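PDB 6CUQ: macrophage migration inhibitory factor-like protein from Entamoeba histolytica, which belongs to the macrophage migration inhibitory factor family, whose small alpha/beta subunits assemble as trimers, three copies being present in this assembly. Local coordinates for residues I28-V39 and L83-K94; G57-S65 and A95-Y103. All coordinates share one frame; numbering follows the deposited sequence.

Contact 1. Residues I28-V39 and L83-K94; sequences IAHESMKILSEV and LSDRYCKLLEQK
Ile35 and Leu90 are the two knobs of this antiparallel helix pair, each set into a hole of the other helix. Ile35 enters among Leu83, Arg86, Tyr87 and Leu90, its CG2 lying 3.9 Å from Leu83 CD2 and over one face of the Tyr87 ring. Leu90 answers among Ile28, Glu31, Ser32 and Ile35: its CD2 reaches the aliphatic CB of Glu31 at 3.8 Å. The segment axes are 10.5 Å apart at closest and run at 163° to each other. Further apolar contacts continue toward both ends. At one end Val39 CG1 rests on Leu83 CG (3.7 Å); at the other Ile28 CD1 meets Leu91 CD2 (3.9 Å), the two side chains crossing at about a right angle, while Lys94 slides past Ile28.

Tyr87 brings a hydroxyl into this apolar layer. Its OH hydrogen-bonds Ser32 OG at 2.9 Å, with OG in the ring plane at the edge and Leu36 packed beside the OH. With OG swung opposite the backbone N (chi1 163°), the serine hydroxyl is carried to the tyrosine OH. Ser32 OG also hydrogen-bonds Thr49 OG1, which links three hydroxyls in a row. On the outer side Arg86 NH1 donates an almost straight hydrogen bond, part of a salt bridge, to Glu38 OE1 at 2.7 Å. Carboxylate and guanidinium are nearly coplanar, and Ile35 CG1 lies 3.9 Å above the guanidinium plane. Lys94 NZ turns to Glu27 instead.

Beneath the pair lies the four-stranded sheet: Ile28 packs on strand 11-16, Tyr87 reaches Ala12, Ile68 and Leu104, and Leu91 touches strands 66-72 and 102-108. This is the helix layer of the MIF fold, flanked by the second subunit at helix 22-40 and by the third at helix 80-95.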
loop_
_atom_site.group_PDB
_atom_site.type_symbol
_atom_site.label_atom_id
_atom_site.label_comp_id
_atom_site.label_asym_id
_atom_site.label_seq_id
_atom_site.Cartn_x
_atom_site.Cartn_y
_atom_site.Cartn_z
ATOM N N ILE B 28 12.245 -8.157 -10.730
ATOM C CA ILE B 28 10.848 -8.357 -10.353
ATOM C C ILE B 28 9.984 -7.215 -10.883
ATOM O O ILE B 28 8.935 -7.446 -11.498
ATOM C CB ILE B 28 10.727 -8.507 -8.823
ATOM C CG1 ILE B 28 11.275 -9.865 -8.383
ATOM C CG2 ILE B 28 9.292 -8.288 -8.361
ATOM C CD1 ILE B 28 11.392 -10.035 -6.870
ATOM N N ALA B 29 10.418 -5.967 -10.669
ATOM C CA ALA B 29 9.656 -4.829 -11.187
ATOM C C ALA B 29 9.521 -4.898 -12.703
ATOM O O ALA B 29 8.442 -4.654 -13.255
ATOM C CB ALA B 29 10.320 -3.506 -10.792
ATOM N N HIS B 30 10.621 -5.219 -13.392
ATOM C CA HIS B 30 10.606 -5.327 -14.846
ATOM C C HIS B 30 9.629 -6.409 -15.317
ATOM O O HIS B 30 8.748 -6.154 -16.146
ATOM C CB HIS B 30 12.025 -5.618 -15.334
ATOM C CG HIS B 30 12.119 -5.874 -16.807
ATOM N ND1 HIS B 30 11.888 -4.892 -17.748
ATOM C CD2 HIS B 30 12.405 -7.003 -17.503
ATOM C CE1 HIS B 30 12.037 -5.402 -18.959
ATOM N NE2 HIS B 30 12.354 -6.679 -18.840
ATOM N N GLU B 31 9.760 -7.623 -14.777
ATOM C CA GLU B 31 8.882 -8.718 -15.183
ATOM C C GLU B 31 7.432 -8.433 -14.810
ATOM O O GLU B 31 6.511 -8.840 -15.527
ATOM C CB GLU B 31 9.339 -10.025 -14.541
ATOM C CG GLU B 31 10.608 -10.585 -15.117
ATOM C CD GLU B 31 10.504 -10.868 -16.594
ATOM O OE1 GLU B 31 9.415 -11.277 -17.067
ATOM O OE2 GLU B 31 11.535 -10.716 -17.275
ATOM N N SER B 32 7.210 -7.763 -13.676
ATOM C CA SER B 32 5.856 -7.393 -13.275
ATOM C C SER B 32 5.198 -6.517 -14.332
ATOM O O SER B 32 4.048 -6.747 -14.736
ATOM C CB SER B 32 5.902 -6.675 -11.921
ATOM O OG SER B 32 4.704 -5.970 -11.669
ATOM N N MET B 33 5.935 -5.528 -14.829
ATOM C CA MET B 33 5.376 -4.656 -15.854
ATOM C C MET B 33 5.108 -5.423 -17.145
ATOM O O MET B 33 4.064 -5.223 -17.779
ATOM C CB MET B 33 6.310 -3.475 -16.087
ATOM C CG MET B 33 6.279 -2.451 -14.963
ATOM S SD MET B 33 7.423 -1.089 -15.214
ATOM C CE MET B 33 9.014 -1.881 -15.022
ATOM N N LYS B 34 6.003 -6.345 -17.526
ATOM C CA LYS B 34 5.718 -7.192 -18.685
ATOM C C LYS B 34 4.455 -8.018 -18.466
ATOM O O LYS B 34 3.610 -8.125 -19.364
ATOM C CB LYS B 34 6.904 -8.110 -19.001
ATOM C CG LYS B 34 8.011 -7.472 -19.833
ATOM C CD LYS B 34 9.250 -8.338 -19.857
ATOM C CE LYS B 34 9.075 -9.529 -20.760
ATOM N NZ LYS B 34 10.144 -10.523 -20.487
ATOM N N ILE B 35 4.317 -8.617 -17.275
ATOM C CA ILE B 35 3.142 -9.434 -16.956
ATOM C C ILE B 35 1.871 -8.611 -17.070
ATOM O O ILE B 35 0.896 -9.025 -17.709
ATOM C CB ILE B 35 3.267 -10.024 -15.540
ATOM C CG1 ILE B 35 4.315 -11.130 -15.466
ATOM C CG2 ILE B 35 1.913 -10.527 -15.060
ATOM C CD1 ILE B 35 4.547 -11.621 -14.034
ATOM N N LEU B 36 1.871 -7.424 -16.457
ATOM C CA LEU B 36 0.713 -6.539 -16.513
ATOM C C LEU B 36 0.340 -6.235 -17.955
ATOM O O LEU B 36 -0.826 -6.356 -18.349
ATOM C CB LEU B 36 1.037 -5.249 -15.761
ATOM C CG LEU B 36 1.122 -5.383 -14.241
ATOM C CD1 LEU B 36 1.580 -4.094 -13.618
ATOM C CD2 LEU B 36 -0.246 -5.766 -13.674
ATOM N N SER B 37 1.335 -5.867 -18.771
ATOM C CA SER B 37 1.064 -5.484 -20.149
ATOM C C SER B 37 0.559 -6.667 -20.965
ATOM O O SER B 37 -0.376 -6.524 -21.765
ATOM C CB SER B 37 2.331 -4.879 -20.770
ATOM O OG SER B 37 2.568 -5.364 -22.088
ATOM N N GLU B 38 1.154 -7.846 -20.773
ATOM C CA GLU B 38 0.764 -8.997 -21.584
ATOM C C GLU B 38 -0.623 -9.501 -21.199
ATOM O O GLU B 38 -1.403 -9.917 -22.067
ATOM C CB GLU B 38 1.817 -10.099 -21.465
ATOM C CG GLU B 38 3.161 -9.713 -22.076
ATOM C CD GLU B 38 4.308 -10.611 -21.644
ATOM O OE1 GLU B 38 4.057 -11.636 -20.981
ATOM O OE2 GLU B 38 5.470 -10.274 -21.964
ATOM N N VAL B 39 -0.944 -9.491 -19.909
ATOM C CA VAL B 39 -2.206 -10.070 -19.454
ATOM C C VAL B 39 -3.348 -9.053 -19.491
ATOM O O VAL B 39 -4.429 -9.339 -20.014
ATOM C CB VAL B 39 -2.025 -10.668 -18.041
ATOM C CG1 VAL B 39 -3.363 -11.162 -17.488
ATOM C CG2 VAL B 39 -0.974 -11.790 -18.063
ATOM N N LEU B 83 -3.315 -13.517 -13.695
ATOM C CA LEU B 83 -2.378 -12.651 -12.992
ATOM C C LEU B 83 -1.847 -13.314 -11.728
ATOM O O LEU B 83 -0.652 -13.209 -11.426
ATOM C CB LEU B 83 -3.038 -11.317 -12.676
ATOM C CG LEU B 83 -3.146 -10.351 -13.852
ATOM C CD1 LEU B 83 -4.071 -9.232 -13.469
ATOM C CD2 LEU B 83 -1.770 -9.789 -14.167
ATOM N N SER B 84 -2.709 -14.006 -10.976
ATOM C CA SER B 84 -2.236 -14.683 -9.772
ATOM C C SER B 84 -1.196 -15.743 -10.115
ATOM O O SER B 84 -0.176 -15.870 -9.425
ATOM C CB SER B 84 -3.409 -15.301 -9.014
ATOM O OG SER B 84 -4.433 -14.345 -8.826
ATOM N N ASP B 85 -1.430 -16.501 -11.190
ATOM C CA ASP B 85 -0.490 -17.553 -11.564
ATOM C C ASP B 85 0.865 -16.982 -11.987
ATOM O O ASP B 85 1.915 -17.489 -11.570
ATOM C CB ASP B 85 -1.097 -18.412 -12.677
ATOM C CG ASP B 85 -0.158 -19.506 -13.142
ATOM O OD1 ASP B 85 0.199 -19.536 -14.341
ATOM O OD2 ASP B 85 0.254 -20.321 -12.294
ATOM N N ARG B 86 0.869 -15.902 -12.776
ATOM C CA ARG B 86 2.135 -15.372 -13.280
ATOM C C ARG B 86 2.948 -14.696 -12.177
ATOM O O ARG B 86 4.178 -14.825 -12.142
ATOM C CB ARG B 86 1.877 -14.432 -14.457
ATOM C CG ARG B 86 1.308 -15.182 -15.647
ATOM C CD ARG B 86 1.634 -14.542 -16.965
ATOM N NE ARG B 86 3.054 -14.607 -17.279
ATOM C CZ ARG B 86 3.632 -13.864 -18.218
ATOM N NH1 ARG B 86 2.900 -13.009 -18.915
ATOM N NH2 ARG B 86 4.933 -13.966 -18.449
ATOM N N TYR B 87 2.295 -13.936 -11.295
ATOM C CA TYR B 87 3.020 -13.302 -10.193
ATOM C C TYR B 87 3.561 -14.333 -9.206
ATOM O O TYR B 87 4.656 -14.155 -8.655
ATOM C CB TYR B 87 2.123 -12.306 -9.465
ATOM C CG TYR B 87 2.088 -10.951 -10.119
ATOM C CD1 TYR B 87 3.207 -10.137 -10.096
ATOM C CD2 TYR B 87 0.939 -10.485 -10.753
ATOM C CE1 TYR B 87 3.192 -8.893 -10.682
ATOM C CE2 TYR B 87 0.910 -9.240 -11.346
ATOM C CZ TYR B 87 2.044 -8.451 -11.310
ATOM O OH TYR B 87 2.048 -7.211 -11.888
ATOM N N CYS B 88 2.784 -15.381 -8.920
ATOM C CA CYS B 88 3.271 -16.406 -8.001
ATOM C C CYS B 88 4.445 -17.163 -8.607
ATOM O O CYS B 88 5.412 -17.489 -7.904
ATOM C CB CYS B 88 2.134 -17.357 -7.614
ATOM S SG CYS B 88 0.934 -16.613 -6.470
ATOM N N LYS B 89 4.403 -17.415 -9.920
ATOM C CA LYS B 89 5.540 -18.055 -10.575
ATOM C C LYS B 89 6.747 -17.132 -10.580
ATOM O O LYS B 89 7.884 -17.591 -10.412
ATOM C CB LYS B 89 5.167 -18.478 -11.995
ATOM N N LEU B 90 6.514 -15.827 -10.722
ATOM C CA LEU B 90 7.609 -14.862 -10.723
ATOM C C LEU B 90 8.296 -14.773 -9.357
ATOM O O LEU B 90 9.528 -14.853 -9.270
ATOM C CB LEU B 90 7.096 -13.489 -11.172
ATOM C CG LEU B 90 8.176 -12.420 -11.005
ATOM C CD1 LEU B 90 9.340 -12.822 -11.878
ATOM C CD2 LEU B 90 7.700 -10.984 -11.301
ATOM N N LEU B 91 7.524 -14.555 -8.281
ATOM C CA LEU B 91 8.138 -14.420 -6.955
ATOM C C LEU B 91 8.757 -15.727 -6.489
ATOM O O LEU B 91 9.728 -15.716 -5.726
ATOM C CB LEU B 91 7.128 -13.919 -5.921
ATOM C CG LEU B 91 6.670 -12.480 -6.164
ATOM C CD1 LEU B 91 6.020 -11.896 -4.935
ATOM C CD2 LEU B 91 7.810 -11.602 -6.651
ATOM N N GLU B 92 8.206 -16.855 -6.919
ATOM C CA GLU B 92 8.858 -18.124 -6.637
ATOM C C GLU B 92 10.199 -18.227 -7.363
ATOM O O GLU B 92 11.206 -18.642 -6.771
ATOM C CB GLU B 92 7.930 -19.277 -7.018
ATOM C CG GLU B 92 8.370 -20.624 -6.490
ATOM C CD GLU B 92 9.538 -21.200 -7.264
ATOM O OE1 GLU B 92 9.551 -21.069 -8.512
ATOM O OE2 GLU B 92 10.447 -21.769 -6.619
ATOM N N GLN B 93 10.237 -17.852 -8.643
ATOM C CA GLN B 93 11.462 -18.045 -9.415
ATOM C C GLN B 93 12.567 -17.113 -8.928
ATOM O O GLN B 93 13.731 -17.522 -8.839
ATOM C CB GLN B 93 11.210 -17.815 -10.906
ATOM C CG GLN B 93 12.507 -17.621 -11.690
ATOM C CD GLN B 93 12.337 -16.769 -12.937
ATOM O OE1 GLN B 93 11.297 -16.803 -13.597
ATOM N NE2 GLN B 93 13.368 -15.989 -13.262
ATOM N N LYS B 94 12.223 -15.860 -8.606
ATOM C CA LYS B 94 13.225 -14.854 -8.265
ATOM C C LYS B 94 13.505 -14.744 -6.768
ATOM O O LYS B 94 14.621 -14.375 -6.389
ATOM C CB LYS B 94 12.790 -13.471 -8.772
ATOM C CG LYS B 94 12.487 -13.362 -10.265
ATOM C CD LYS B 94 13.739 -13.319 -11.139
ATOM C CE LYS B 94 13.486 -12.538 -12.457
ATOM N NZ LYS B 94 14.545 -12.793 -13.457
#

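Contact 2. Residues G57-S65 and A95-Y103; sequences GFGGKIVKS and AGIEGGNIY
Phe58 turns one ring face to Asn101 and Gly100 and its edge to the face of Tyr103. Asn101 CA makes a CH-pi contact over the Phe58 ring, 3.7 Å from its centroid, and the Gly100 carbonyl oxygen lies over the same face. The pair with Tyr103 is edge-to-face, planes at 61° and centroids 4.6 Å apart; Phe58 CZ stands over the tyrosine ring, offset toward its rim. Phe58 opens a type I' turn that ends at Lys61 and reverses the chain.

Farther along, Val63 packs crosswise against the Asn101 side chain, and Ile97 CG2 comes to 3.5 Å from Lys64 O. The Lys64 chain, extended beyond CG, runs its methylenes past the carbonyls of Ala95 and Gly96. Ser65 CA approaches Asn101 O at 3.1 Å in a CA-H...O contact.

Aromatic and aliphatic surface, together with C-H groups set against carbonyl oxygens, thus join the two segments. Ser65 OG bonds to Val63 O within its own segment and to Gln50 of the third subunit, and Tyr103 OH goes to Tyr46 O of that subunit, placing the aromatic pair at a trimer interface.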
loop_
_atom_site.group_PDB
_atom_site.type_symbol
_atom_site.label_atom_id
_atom_site.label_comp_id
_atom_site.label_asym_id
_atom_site.label_seq_id
_atom_site.Cartn_x
_atom_site.Cartn_y
_atom_site.Cartn_z
ATOM N N GLY B 57 4.898 -12.220 7.514
ATOM C CA GLY B 57 4.516 -13.486 8.099
ATOM C C GLY B 57 3.283 -14.043 7.429
ATOM O O GLY B 57 2.486 -13.318 6.823
ATOM N N PHE B 58 3.131 -15.353 7.565
ATOM C CA PHE B 58 1.988 -16.044 6.999
ATOM C C PHE B 58 1.638 -17.192 7.923
ATOM O O PHE B 58 2.522 -17.959 8.310
ATOM C CB PHE B 58 2.310 -16.555 5.595
ATOM C CG PHE B 58 1.196 -16.394 4.641
ATOM C CD1 PHE B 58 1.135 -15.292 3.814
ATOM C CD2 PHE B 58 0.191 -17.338 4.573
ATOM C CE1 PHE B 58 0.095 -15.144 2.922
ATOM C CE2 PHE B 58 -0.857 -17.191 3.681
ATOM C CZ PHE B 58 -0.906 -16.092 2.860
ATOM N N GLY B 59 0.360 -17.304 8.272
ATOM C CA GLY B 59 -0.067 -18.384 9.138
ATOM C C GLY B 59 0.571 -18.380 10.511
ATOM O O GLY B 59 0.865 -19.450 11.058
ATOM N N GLY B 60 0.780 -17.199 11.089
ATOM C CA GLY B 60 1.394 -17.077 12.392
ATOM C C GLY B 60 2.897 -17.252 12.413
ATOM O O GLY B 60 3.520 -16.961 13.441
ATOM N N LYS B 61 3.510 -17.653 11.300
ATOM C CA LYS B 61 4.945 -17.889 11.228
ATOM C C LYS B 61 5.625 -16.787 10.427
ATOM O O LYS B 61 5.027 -16.202 9.517
ATOM C CB LYS B 61 5.255 -19.248 10.590
ATOM C CG LYS B 61 4.880 -20.453 11.458
ATOM C CD LYS B 61 5.076 -21.758 10.693
ATOM C CE LYS B 61 4.075 -22.824 11.148
ATOM N NZ LYS B 61 3.298 -23.358 9.987
ATOM N N ILE B 62 6.874 -16.492 10.787
ATOM C CA ILE B 62 7.689 -15.546 10.028
ATOM C C ILE B 62 8.341 -16.289 8.868
ATOM O O ILE B 62 9.188 -17.159 9.084
ATOM C CB ILE B 62 8.755 -14.891 10.917
ATOM C CG1 ILE B 62 8.111 -14.190 12.106
ATOM C CG2 ILE B 62 9.521 -13.877 10.075
ATOM C CD1 ILE B 62 7.050 -13.188 11.714
ATOM N N VAL B 63 7.983 -15.921 7.636
ATOM C CA VAL B 63 8.427 -16.663 6.458
ATOM C C VAL B 63 8.455 -15.735 5.241
ATOM O O VAL B 63 7.831 -14.665 5.235
ATOM C CB VAL B 63 7.518 -17.904 6.234
ATOM C CG1 VAL B 63 6.117 -17.487 5.799
ATOM C CG2 VAL B 63 8.139 -18.917 5.268
ATOM N N LYS B 64 9.217 -16.132 4.213
ATOM C CA LYS B 64 9.208 -15.405 2.948
ATOM C C LYS B 64 7.783 -15.320 2.438
ATOM O O LYS B 64 7.115 -16.343 2.269
ATOM C CB LYS B 64 10.023 -16.132 1.887
ATOM C CG LYS B 64 11.497 -16.209 2.028
ATOM C CD LYS B 64 11.931 -17.441 1.247
ATOM C CE LYS B 64 13.419 -17.454 0.985
ATOM N NZ LYS B 64 13.848 -18.772 0.426
ATOM N N SER B 65 7.333 -14.107 2.157
ATOM C CA SER B 65 5.937 -13.901 1.820
ATOM C C SER B 65 5.829 -12.604 1.043
ATOM O O SER B 65 6.792 -11.854 0.909
ATOM C CB SER B 65 5.052 -13.865 3.077
ATOM O OG SER B 65 5.609 -13.024 4.064
ATOM N N ALA B 95 12.542 -15.065 -5.899
ATOM C CA ALA B 95 12.715 -14.842 -4.467
ATOM C C ALA B 95 12.435 -16.071 -3.609
ATOM O O ALA B 95 12.516 -15.975 -2.380
ATOM C CB ALA B 95 11.832 -13.677 -3.992
ATOM N N GLY B 96 12.067 -17.197 -4.213
ATOM C CA GLY B 96 11.820 -18.417 -3.477
ATOM C C GLY B 96 10.616 -18.385 -2.570
ATOM O O GLY B 96 10.543 -19.177 -1.622
ATOM N N ILE B 97 9.656 -17.505 -2.844
ATOM C CA ILE B 97 8.459 -17.376 -2.025
ATOM C C ILE B 97 7.430 -18.390 -2.506
ATOM O O ILE B 97 7.179 -18.521 -3.715
ATOM C CB ILE B 97 7.915 -15.937 -2.078
ATOM C CG1 ILE B 97 9.019 -14.941 -1.685
ATOM C CG2 ILE B 97 6.710 -15.791 -1.189
ATOM C CD1 ILE B 97 8.589 -13.484 -1.722
ATOM N N GLU B 98 6.863 -19.137 -1.563
ATOM C CA GLU B 98 5.890 -20.157 -1.910
ATOM C C GLU B 98 4.564 -19.530 -2.320
ATOM O O GLU B 98 4.230 -18.408 -1.924
ATOM C CB GLU B 98 5.689 -21.128 -0.748
ATOM C CG GLU B 98 6.885 -22.051 -0.519
ATOM C CD GLU B 98 6.740 -22.920 0.726
ATOM O OE1 GLU B 98 5.759 -22.734 1.478
ATOM O OE2 GLU B 98 7.590 -23.814 0.933
ATOM N N GLY B 99 3.836 -20.243 -3.181
ATOM C CA GLY B 99 2.524 -19.773 -3.587
ATOM C C GLY B 99 1.575 -19.617 -2.414
ATOM O O GLY B 99 0.763 -18.691 -2.379
ATOM N N GLY B 100 1.673 -20.511 -1.431
ATOM C CA GLY B 100 0.858 -20.410 -0.236
ATOM C C GLY B 100 1.229 -19.286 0.712
ATOM O O GLY B 100 0.587 -19.152 1.758
ATOM N N ASN B 101 2.247 -18.484 0.396
ATOM C CA ASN B 101 2.639 -17.353 1.225
ATOM C C ASN B 101 2.572 -16.037 0.448
ATOM O O ASN B 101 3.285 -15.082 0.759
ATOM C CB ASN B 101 4.038 -17.573 1.799
ATOM C CG ASN B 101 4.104 -18.759 2.723
ATOM O OD1 ASN B 101 3.121 -19.099 3.388
ATOM N ND2 ASN B 101 5.261 -19.402 2.778
ATOM N N ILE B 102 1.721 -15.977 -0.573
ATOM C CA ILE B 102 1.510 -14.773 -1.368
ATOM C C ILE B 102 0.018 -14.481 -1.426
ATOM O O ILE B 102 -0.768 -15.344 -1.829
ATOM C CB ILE B 102 2.075 -14.922 -2.793
ATOM C CG1 ILE B 102 3.574 -15.212 -2.748
ATOM C CG2 ILE B 102 1.717 -13.700 -3.637
ATOM C CD1 ILE B 102 4.175 -15.554 -4.074
ATOM N N TYR B 103 -0.370 -13.270 -1.036
ATOM C CA TYR B 103 -1.728 -12.788 -1.243
ATOM C C TYR B 103 -1.726 -11.694 -2.305
ATOM O O TYR B 103 -0.772 -10.917 -2.429
ATOM C CB TYR B 103 -2.337 -12.235 0.044
ATOM C CG TYR B 103 -2.949 -13.260 0.959
ATOM C CD1 TYR B 103 -3.303 -14.514 0.498
ATOM C CD2 TYR B 103 -3.176 -12.961 2.295
ATOM C CE1 TYR B 103 -3.867 -15.444 1.347
ATOM C CE2 TYR B 103 -3.725 -13.878 3.145
ATOM C CZ TYR B 103 -4.074 -15.122 2.676
ATOM O OH TYR B 103 -4.637 -16.031 3.557
#

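Overall arrangement
The two contacts interlock along the chain, their segments alternating in sequence, with centres about 17 Å apart. Helix 80-95 passes straight from contact 1 into the 95-103 segment of contact 2, so Lys94 and Ala95 are neighbours in the chain. The two contacts also touch through space: Leu91 CB lies 3.8 Å from Ile102 CD1, and Glu92 CB is 3.5 Å from Ile97 O. Contact 1 is buried and contact 2 only partly so: the centre of contact 1 lies about 7 Å from the centre of the chain and that of contact 2 about 16 Å. Both reach the third subunit, and at contact 2 an antiparallel ladder carries the sheet across that interface.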